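PDB 2E87: OBG-type G domain-containing protein from Pyrococcus horikoshii, which binds GDP and is probably a GTP-binding protein of the Obg type, although its cellular role is unknown. Local coordinates for residues P75-E80 and R244-L249; I167-I172 and Q217-P222. All coordinates share one frame; numbering follows the deposited sequence.

Interaction 2 lies in the core of the G domain and interaction 1 at a partly buried boundary between that domain and the helical N-terminal part. Chemically they differ: interaction 2 is a parallel strand pair tied by direct backbone hydrogen bonds, whereas interaction 1 relies on side chains over ring faces and a bridging water. They meet at strand 169-173, which pairs on one edge with strand 214-220 and on the other with the end of 244-249, through probable bonds Asn248 N to Thr169 O and Val171 N to Leu249 O. Leu246 connects them too, since it packs on Phe77 in interaction 1 and also touches Thr169, Gln217 and Ile219 of interaction 2.

Interaction 1 of 2, residues P75-E80 and R244-L249; sequences PKFYQE and RYLGNL. With SO4 (sulfate ion), chain D.
Water 1 bridges the two segments, accepting from Phe77 N at 3.2 Å and donating to Tyr245 O at the same distance. It also donates to O2 of a sulfate ion, probably from the crystallisation liquor; Lys76 N reaches the same oxygen, and both links are modelled so short that their exact lengths are doubtful. Direct packing is carried by two CH-pi contacts. Lys76 CB lies over the face of the Tyr245 ring, 4.0 Å from its centroid and 22° off the normal, and the extended lysine chain runs on across the ring, its CD 3.9 Å from Tyr245 CE2. Tyr245 CG is anti to its carbonyl carbon (chi1 -56°), which swings the ring over Lys76 CB. Phe77, its CG anti to the backbone N (chi1 171°), offers a ring face to Leu246, whose CB is 4.3 Å from the centroid. Leu246 CD2 lies over the same face, displaced toward the rim, 4.1 Å from Phe77 CZ. Between the two ring contacts, Phe77 CB and Tyr245 CB touch at 3.9 Å. Glu80 OE1 comes near Tyr245 CE1, while Glu80 OE2 is hydrogen-bonded to Gln238 NE2. An anion at the amide following an N-cap residue, here Pro75, is characteristic of a helix N-terminus, where the dipole probably adds to the attraction; this helix start from the NOG1 N-terminal helical region rests on the G-domain loop leading into strand 249-254.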
ATOM      1  N   PRO A  75       1.939   4.481  -5.746  1.00 37.91           N
ATOM      2  CA  PRO A  75       1.087   4.300  -6.925  1.00 37.25           C
ATOM      3  C   PRO A  75      -0.368   4.374  -6.413  1.00 36.10           C
ATOM      4  O   PRO A  75      -0.644   3.981  -5.276  1.00 41.79           O
ATOM      5  CB  PRO A  75       1.469   2.902  -7.400  1.00 41.26           C
ATOM      6  CG  PRO A  75       2.921   2.820  -7.040  1.00 37.80           C
ATOM      7  CD  PRO A  75       2.960   3.424  -5.655  1.00 36.64           C
ATOM      8  N   LYS A  76      -1.280   4.886  -7.233  1.00 39.37           N
ATOM      9  CA  LYS A  76      -2.689   5.025  -6.862  1.00 43.59           C
ATOM     10  C   LYS A  76      -3.296   3.783  -6.246  1.00 40.82           C
ATOM     11  O   LYS A  76      -4.103   3.878  -5.331  1.00 41.49           O
ATOM     12  CB  LYS A  76      -3.529   5.442  -8.067  1.00 42.97           C
ATOM     13  CG  LYS A  76      -3.259   6.861  -8.522  1.00 61.50           C
ATOM     14  CD  LYS A  76      -4.276   7.338  -9.552  1.00 70.78           C
ATOM     15  CE  LYS A  76      -4.019   8.788  -9.964  1.00 69.81           C
ATOM     16  NZ  LYS A  76      -5.145   9.352 -10.780  1.00 74.60           N
ATOM     17  N   PHE A  77      -2.909   2.622  -6.754  1.00 37.49           N
ATOM     18  CA  PHE A  77      -3.418   1.359  -6.246  1.00 39.42           C
ATOM     19  C   PHE A  77      -3.108   1.206  -4.760  1.00 37.48           C
ATOM     20  O   PHE A  77      -3.989   0.850  -3.982  1.00 36.49           O
ATOM     21  CB  PHE A  77      -2.822   0.194  -7.051  1.00 35.63           C
ATOM     22  CG  PHE A  77      -3.122  -1.162  -6.480  1.00 33.00           C
ATOM     23  CD1 PHE A  77      -4.411  -1.690  -6.532  1.00 29.82           C
ATOM     24  CD2 PHE A  77      -2.108  -1.908  -5.872  1.00 28.59           C
ATOM     25  CE1 PHE A  77      -4.691  -2.942  -5.990  1.00 32.62           C
ATOM     26  CE2 PHE A  77      -2.377  -3.165  -5.324  1.00 35.35           C
ATOM     27  CZ  PHE A  77      -3.681  -3.684  -5.385  1.00 31.09           C
ATOM     28  N   TYR A  78      -1.863   1.473  -4.370  1.00 37.01           N
ATOM     29  CA  TYR A  78      -1.485   1.371  -2.960  1.00 38.08           C
ATOM     30  C   TYR A  78      -2.117   2.501  -2.137  1.00 39.11           C
ATOM     31  O   TYR A  78      -2.466   2.310  -0.971  1.00 34.91           O
ATOM     32  CB  TYR A  78       0.033   1.374  -2.789  1.00 33.86           C
ATOM     33  CG  TYR A  78       0.671   0.014  -2.991  1.00 38.79           C
ATOM     34  CD1 TYR A  78       0.044  -1.136  -2.533  1.00 37.10           C
ATOM     35  CD2 TYR A  78       1.907  -0.124  -3.613  1.00 45.57           C
ATOM     36  CE1 TYR A  78       0.606  -2.378  -2.681  1.00 36.96           C
ATOM     37  CE2 TYR A  78       2.494  -1.388  -3.769  1.00 47.45           C
ATOM     38  CZ  TYR A  78       1.828  -2.508  -3.295  1.00 46.03           C
ATOM     39  OH  TYR A  78       2.370  -3.763  -3.412  1.00 47.01           O
ATOM     40  N   GLN A  79      -2.278   3.671  -2.737  1.00 37.67           N
ATOM     41  CA  GLN A  79      -2.911   4.763  -2.007  1.00 38.36           C
ATOM     42  C   GLN A  79      -4.318   4.309  -1.647  1.00 38.46           C
ATOM     43  O   GLN A  79      -4.813   4.537  -0.547  1.00 35.85           O
ATOM     44  CB  GLN A  79      -2.972   6.016  -2.867  1.00 34.11           C
ATOM     45  CG  GLN A  79      -1.662   6.765  -2.909  1.00 38.72           C
ATOM     46  CD  GLN A  79      -1.712   7.964  -3.824  1.00 45.57           C
ATOM     47  OE1 GLN A  79      -2.677   8.732  -3.818  1.00 43.26           O
ATOM     48  NE2 GLN A  79      -0.667   8.138  -4.616  1.00 41.69           N
ATOM     49  N   GLU A  80      -4.952   3.625  -2.582  1.00 36.21           N
ATOM     50  CA  GLU A  80      -6.303   3.150  -2.344  1.00 37.21           C
ATOM     51  C   GLU A  80      -6.333   2.059  -1.256  1.00 36.41           C
ATOM     52  O   GLU A  80      -7.130   2.122  -0.319  1.00 37.01           O
ATOM     53  CB  GLU A  80      -6.888   2.650  -3.665  1.00 32.60           C
ATOM     54  CG  GLU A  80      -8.365   2.796  -3.791  1.00 46.00           C
ATOM     55  CD  GLU A  80      -8.845   4.200  -3.498  1.00 45.81           C
ATOM     56  OE1 GLU A  80      -8.214   5.177  -3.941  1.00 41.20           O
ATOM     57  OE2 GLU A  80      -9.879   4.325  -2.825  1.00 50.02           O
ATOM     58  N   ARG A 244      -8.977  -0.892 -10.414  1.00 36.48           N
ATOM     59  CA  ARG A 244      -8.991   0.043 -11.543  1.00 40.15           C
ATOM     60  C   ARG A 244      -7.596   0.617 -11.759  1.00 39.94           C
ATOM     61  O   ARG A 244      -7.216   0.948 -12.891  1.00 35.87           O
ATOM     62  CB  ARG A 244      -9.923   1.236 -11.292  1.00 42.93           C
ATOM     63  CG  ARG A 244     -11.390   0.928 -11.085  1.00 63.05           C
ATOM     64  CD  ARG A 244     -12.177   2.229 -10.867  1.00 69.96           C
ATOM     65  NE  ARG A 244     -13.586   1.987 -10.551  1.00 77.33           N
ATOM     66  CZ  ARG A 244     -14.481   2.943 -10.308  1.00 81.51           C
ATOM     67  NH1 ARG A 244     -14.120   4.220 -10.345  1.00 82.53           N
ATOM     68  NH2 ARG A 244     -15.737   2.622 -10.019  1.00 79.58           N
ATOM     69  N   TYR A 245      -6.850   0.754 -10.668  1.00 30.26           N
ATOM     70  CA  TYR A 245      -5.508   1.316 -10.723  1.00 39.13           C
ATOM     71  C   TYR A 245      -4.383   0.310 -10.963  1.00 40.56           C
ATOM     72  O   TYR A 245      -3.231   0.698 -11.152  1.00 45.02           O
ATOM     73  CB  TYR A 245      -5.245   2.096  -9.439  1.00 40.04           C
ATOM     74  CG  TYR A 245      -6.278   3.166  -9.205  1.00 45.27           C
ATOM     75  CD1 TYR A 245      -6.968   3.240  -8.008  1.00 45.51           C
ATOM     76  CD2 TYR A 245      -6.558   4.112 -10.190  1.00 49.72           C
ATOM     77  CE1 TYR A 245      -7.919   4.234  -7.787  1.00 58.36           C
ATOM     78  CE2 TYR A 245      -7.497   5.108  -9.985  1.00 58.54           C
ATOM     79  CZ  TYR A 245      -8.175   5.165  -8.781  1.00 63.30           C
ATOM     80  OH  TYR A 245      -9.101   6.156  -8.574  1.00 70.64           O
ATOM     81  N   LEU A 246      -4.720  -0.973 -10.943  1.00 39.60           N
ATOM     82  CA  LEU A 246      -3.758  -2.045 -11.172  1.00 38.54           C
ATOM     83  C   LEU A 246      -3.957  -2.663 -12.563  1.00 41.00           C
ATOM     84  O   LEU A 246      -3.019  -2.748 -13.359  1.00 41.60           O
ATOM     85  CB  LEU A 246      -3.936  -3.125 -10.118  1.00 34.48           C
ATOM     86  CG  LEU A 246      -3.065  -4.368 -10.217  1.00 37.97           C
ATOM     87  CD1 LEU A 246      -1.589  -4.025 -10.082  1.00 28.65           C
ATOM     88  CD2 LEU A 246      -3.491  -5.299  -9.103  1.00 35.54           C
ATOM     89  N   GLY A 247      -5.190  -3.080 -12.847  1.00 39.56           N
ATOM     90  CA  GLY A 247      -5.502  -3.703 -14.121  1.00 38.04           C
ATOM     91  C   GLY A 247      -5.444  -2.829 -15.356  1.00 37.96           C
ATOM     92  O   GLY A 247      -5.839  -1.671 -15.328  1.00 40.52           O
ATOM     93  N   ASN A 248      -4.956  -3.397 -16.456  1.00 38.35           N
ATOM     94  CA  ASN A 248      -4.856  -2.669 -17.722  1.00 37.24           C
ATOM     95  C   ASN A 248      -5.743  -3.362 -18.745  1.00 41.97           C
ATOM     96  O   ASN A 248      -5.952  -2.866 -19.847  1.00 46.23           O
ATOM     97  CB  ASN A 248      -3.407  -2.664 -18.199  1.00 30.57           C
ATOM     98  CG  ASN A 248      -2.468  -2.084 -17.167  1.00 35.82           C
ATOM     99  OD1 ASN A 248      -2.490  -0.886 -16.910  1.00 37.47           O
ATOM    100  ND2 ASN A 248      -1.653  -2.932 -16.549  1.00 32.62           N
ATOM    101  N   LEU A 249      -6.251  -4.526 -18.355  1.00 39.53           N
ATOM    102  CA  LEU A 249      -7.126  -5.333 -19.189  1.00 39.59           C
ATOM    103  C   LEU A 249      -7.905  -6.301 -18.305  1.00 39.05           C
ATOM    104  O   LEU A 249      -7.357  -6.924 -17.402  1.00 37.29           O
ATOM    105  CB  LEU A 249      -6.339  -6.142 -20.221  1.00 36.88           C
ATOM    106  CG  LEU A 249      -7.204  -7.170 -20.967  1.00 40.37           C
ATOM    107  CD1 LEU A 249      -8.245  -6.452 -21.813  1.00 35.54           C
ATOM    108  CD2 LEU A 249      -6.334  -8.033 -21.847  1.00 40.66           C
TER
HETATM  109  S   SO4 D 403       0.070   5.206 -10.766  1.00 86.31           S
HETATM  110  O1  SO4 D 403       0.599   3.785 -11.058  1.00 81.33           O
HETATM  111  O2  SO4 D 403      -0.944   5.246  -9.645  1.00 85.47           O
HETATM  112  O3  SO4 D 403       1.269   6.077 -10.389  1.00 84.25           O
HETATM  113  O4  SO4 D 403      -0.659   5.766 -11.997  1.00 89.09           O
HETATM  114  O   HOH W   1      -1.391   2.745  -9.568  1.00 48.27           O

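Interaction 2 of 2, residues I167-I172 and Q217-P222; sequences IPTVVI and QIIDTP
This is a buried parallel pairing of two neighbouring strands, 169-172 and 217-220, inside the mixed sheet of the G domain. Their axes come within 4.6 Å and their directions differ by 19°. Four nearly straight backbone hydrogen bonds set the register: Gln217 N to Pro168 O, Val170 N to Gln217 O at 2.7 Å, Ile219 N to Val170 O, and Ile172 N to Ile219 O. On one side of the sheet Val171 and Ile219 run alongside each other from the same face; Ile219 CG1 sits between its backbone N and carbonyl carbon (chi1 67°), which carries CD1 to 3.8 Å from Val171 CG2. Leu246 packs on Ile219 there. On the opposite face Ile218 CD1 meets Val170 CB at 3.7 Å, and Ile218 CG2 is 3.5 Å from Ile172 CD1, with Leu184 of helix 180-187 touching both isoleucines. The topology is that of a P-loop GTPase: strand 169-173 leads into the nucleotide-binding loop, and Asp220 opens a DxxG (G3) sequence at the end of its neighbour. Asp220 is hydrogen-bonded to Asn205 through OD2, and its side chain touches Ser181, a GDP-binding residue. Beyond the last strand pair, Thr221 OG1 donates to Ile172 O at 2.9 Å, tilted 25° from the carbonyl plane, with a weak bond from Thr221 N to the same oxygen. Thr221 CG2 meets Val171 CG1 at 3.5 Å, the two side chains roughly perpendicular. Replacing Thr221 by an alanine would probably leave Ile172 O with just that weak amide bond from this segment and strip Val171 of the methyl contact.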
ATOM      1  N   ILE A 167       4.447  -3.163 -14.758  1.00 39.54           N
ATOM      2  CA  ILE A 167       4.093  -3.910 -15.956  1.00 40.95           C
ATOM      3  C   ILE A 167       2.593  -4.096 -16.193  1.00 40.08           C
ATOM      4  O   ILE A 167       1.790  -4.137 -15.249  1.00 37.71           O
ATOM      5  CB  ILE A 167       4.787  -5.277 -15.951  1.00 43.46           C
ATOM      6  CG1 ILE A 167       4.174  -6.180 -14.887  1.00 33.68           C
ATOM      7  CG2 ILE A 167       6.279  -5.086 -15.684  1.00 33.82           C
ATOM      8  CD1 ILE A 167       4.610  -7.617 -15.011  1.00 31.42           C
ATOM      9  N   PRO A 168       2.195  -4.235 -17.467  1.00 37.49           N
ATOM     10  CA  PRO A 168       0.769  -4.411 -17.783  1.00 33.65           C
ATOM     11  C   PRO A 168       0.183  -5.587 -17.007  1.00 27.85           C
ATOM     12  O   PRO A 168       0.798  -6.650 -16.901  1.00 29.97           O
ATOM     13  CB  PRO A 168       0.764  -4.662 -19.296  1.00 38.53           C
ATOM     14  CG  PRO A 168       2.119  -4.111 -19.772  1.00 34.81           C
ATOM     15  CD  PRO A 168       3.034  -4.512 -18.645  1.00 32.83           C
ATOM     16  N   THR A 169      -1.000  -5.395 -16.449  1.00 30.02           N
ATOM     17  CA  THR A 169      -1.639  -6.474 -15.697  1.00 35.70           C
ATOM     18  C   THR A 169      -2.996  -6.849 -16.270  1.00 32.11           C
ATOM     19  O   THR A 169      -3.775  -5.984 -16.677  1.00 26.43           O
ATOM     20  CB  THR A 169      -1.839  -6.107 -14.190  1.00 31.96           C
ATOM     21  OG1 THR A 169      -0.572  -5.958 -13.559  1.00 33.18           O
ATOM     22  CG2 THR A 169      -2.599  -7.217 -13.458  1.00 35.53           C
ATOM     23  N   VAL A 170      -3.249  -8.152 -16.315  1.00 33.85           N
ATOM     24  CA  VAL A 170      -4.523  -8.679 -16.769  1.00 33.82           C
ATOM     25  C   VAL A 170      -5.266  -9.129 -15.509  1.00 36.07           C
ATOM     26  O   VAL A 170      -4.706  -9.838 -14.662  1.00 33.29           O
ATOM     27  CB  VAL A 170      -4.363  -9.904 -17.694  1.00 36.52           C
ATOM     28  CG1 VAL A 170      -5.747 -10.444 -18.052  1.00 32.99           C
ATOM     29  CG2 VAL A 170      -3.616  -9.518 -18.962  1.00 34.59           C
ATOM     30  N   VAL A 171      -6.520  -8.705 -15.391  1.00 37.41           N
ATOM     31  CA  VAL A 171      -7.370  -9.046 -14.250  1.00 31.18           C
ATOM     32  C   VAL A 171      -8.480  -9.985 -14.733  1.00 33.71           C
ATOM     33  O   VAL A 171      -9.290  -9.609 -15.578  1.00 35.46           O
ATOM     34  CB  VAL A 171      -7.999  -7.757 -13.630  1.00 32.89           C
ATOM     35  CG1 VAL A 171      -8.906  -8.108 -12.489  1.00 33.65           C
ATOM     36  CG2 VAL A 171      -6.898  -6.816 -13.146  1.00 28.61           C
ATOM     37  N   ILE A 172      -8.499 -11.205 -14.194  1.00 31.74           N
ATOM     38  CA  ILE A 172      -9.486 -12.215 -14.560  1.00 31.33           C
ATOM     39  C   ILE A 172     -10.696 -12.212 -13.609  1.00 32.24           C
ATOM     40  O   ILE A 172     -10.546 -12.413 -12.406  1.00 29.22           O
ATOM     41  CB  ILE A 172      -8.835 -13.628 -14.586  1.00 31.28           C
ATOM     42  CG1 ILE A 172      -7.666 -13.639 -15.565  1.00 27.70           C
ATOM     43  CG2 ILE A 172      -9.863 -14.689 -15.008  1.00 30.36           C
ATOM     44  CD1 ILE A 172      -6.806 -14.913 -15.485  1.00 30.64           C
ATOM     45  N   GLN A 217       1.635  -9.341 -16.267  1.00 33.54           N
ATOM     46  CA  GLN A 217       1.155  -9.858 -15.000  1.00 28.87           C
ATOM     47  C   GLN A 217      -0.310 -10.342 -15.117  1.00 29.59           C
ATOM     48  O   GLN A 217      -1.140  -9.690 -15.741  1.00 28.46           O
ATOM     49  CB  GLN A 217       1.273  -8.772 -13.927  1.00 35.11           C
ATOM     50  CG  GLN A 217       1.044  -9.287 -12.524  1.00 30.60           C
ATOM     51  CD  GLN A 217       1.250  -8.225 -11.471  1.00 32.99           C
ATOM     52  OE1 GLN A 217       0.594  -7.177 -11.480  1.00 34.14           O
ATOM     53  NE2 GLN A 217       2.166  -8.488 -10.549  1.00 32.47           N
ATOM     54  N   ILE A 218      -0.609 -11.487 -14.513  1.00 28.39           N
ATOM     55  CA  ILE A 218      -1.959 -12.045 -14.541  1.00 28.10           C
ATOM     56  C   ILE A 218      -2.449 -12.301 -13.112  1.00 31.70           C
ATOM     57  O   ILE A 218      -1.750 -12.932 -12.325  1.00 27.56           O
ATOM     58  CB  ILE A 218      -2.016 -13.422 -15.275  1.00 29.39           C
ATOM     59  CG1 ILE A 218      -1.161 -13.413 -16.555  1.00 30.65           C
ATOM     60  CG2 ILE A 218      -3.457 -13.751 -15.620  1.00 26.94           C
ATOM     61  CD1 ILE A 218      -1.626 -12.441 -17.621  1.00 34.45           C
ATOM     62  N   ILE A 219      -3.638 -11.805 -12.775  1.00 33.52           N
ATOM     63  CA  ILE A 219      -4.212 -12.049 -11.450  1.00 35.59           C
ATOM     64  C   ILE A 219      -5.673 -12.444 -11.586  1.00 32.57           C
ATOM     65  O   ILE A 219      -6.339 -12.067 -12.546  1.00 32.07           O
ATOM     66  CB  ILE A 219      -4.171 -10.804 -10.522  1.00 36.19           C
ATOM     67  CG1 ILE A 219      -5.094  -9.716 -11.059  1.00 36.50           C
ATOM     68  CG2 ILE A 219      -2.763 -10.271 -10.411  1.00 35.96           C
ATOM     69  CD1 ILE A 219      -5.243  -8.531 -10.123  1.00 39.20           C
ATOM     70  N   ASP A 220      -6.164 -13.241 -10.645  1.00 31.63           N
ATOM     71  CA  ASP A 220      -7.585 -13.588 -10.665  1.00 36.48           C
ATOM     72  C   ASP A 220      -8.231 -12.856  -9.490  1.00 37.77           C
ATOM     73  O   ASP A 220      -7.534 -12.310  -8.623  1.00 28.15           O
ATOM     74  CB  ASP A 220      -7.830 -15.105 -10.605  1.00 35.44           C
ATOM     75  CG  ASP A 220      -7.217 -15.769  -9.400  1.00 37.18           C
ATOM     76  OD1 ASP A 220      -6.540 -15.100  -8.586  1.00 39.99           O
ATOM     77  OD2 ASP A 220      -7.422 -16.992  -9.280  1.00 38.62           O
ATOM     78  N   THR A 221      -9.554 -12.835  -9.447  1.00 38.03           N
ATOM     79  CA  THR A 221     -10.215 -12.068  -8.413  1.00 35.69           C
ATOM     80  C   THR A 221     -11.198 -12.781  -7.501  1.00 36.42           C
ATOM     81  O   THR A 221     -12.261 -12.243  -7.184  1.00 36.88           O
ATOM     82  CB  THR A 221     -10.915 -10.889  -9.072  1.00 37.76           C
ATOM     83  OG1 THR A 221     -11.833 -11.372 -10.058  1.00 30.64           O
ATOM     84  CG2 THR A 221      -9.892  -9.989  -9.752  1.00 39.27           C
ATOM     85  N   PRO A 222     -10.849 -13.984  -7.035  1.00 35.39           N
ATOM     86  CA  PRO A 222     -11.814 -14.658  -6.155  1.00 33.95           C
ATOM     87  C   PRO A 222     -12.141 -13.772  -4.951  1.00 35.89           C
ATOM     88  O   PRO A 222     -11.254 -13.154  -4.359  1.00 31.93           O
ATOM     89  CB  PRO A 222     -11.083 -15.940  -5.751  1.00 34.44           C
ATOM     90  CG  PRO A 222      -9.637 -15.470  -5.673  1.00 33.20           C
ATOM     91  CD  PRO A 222      -9.504 -14.582  -6.917  1.00 37.14           C
TER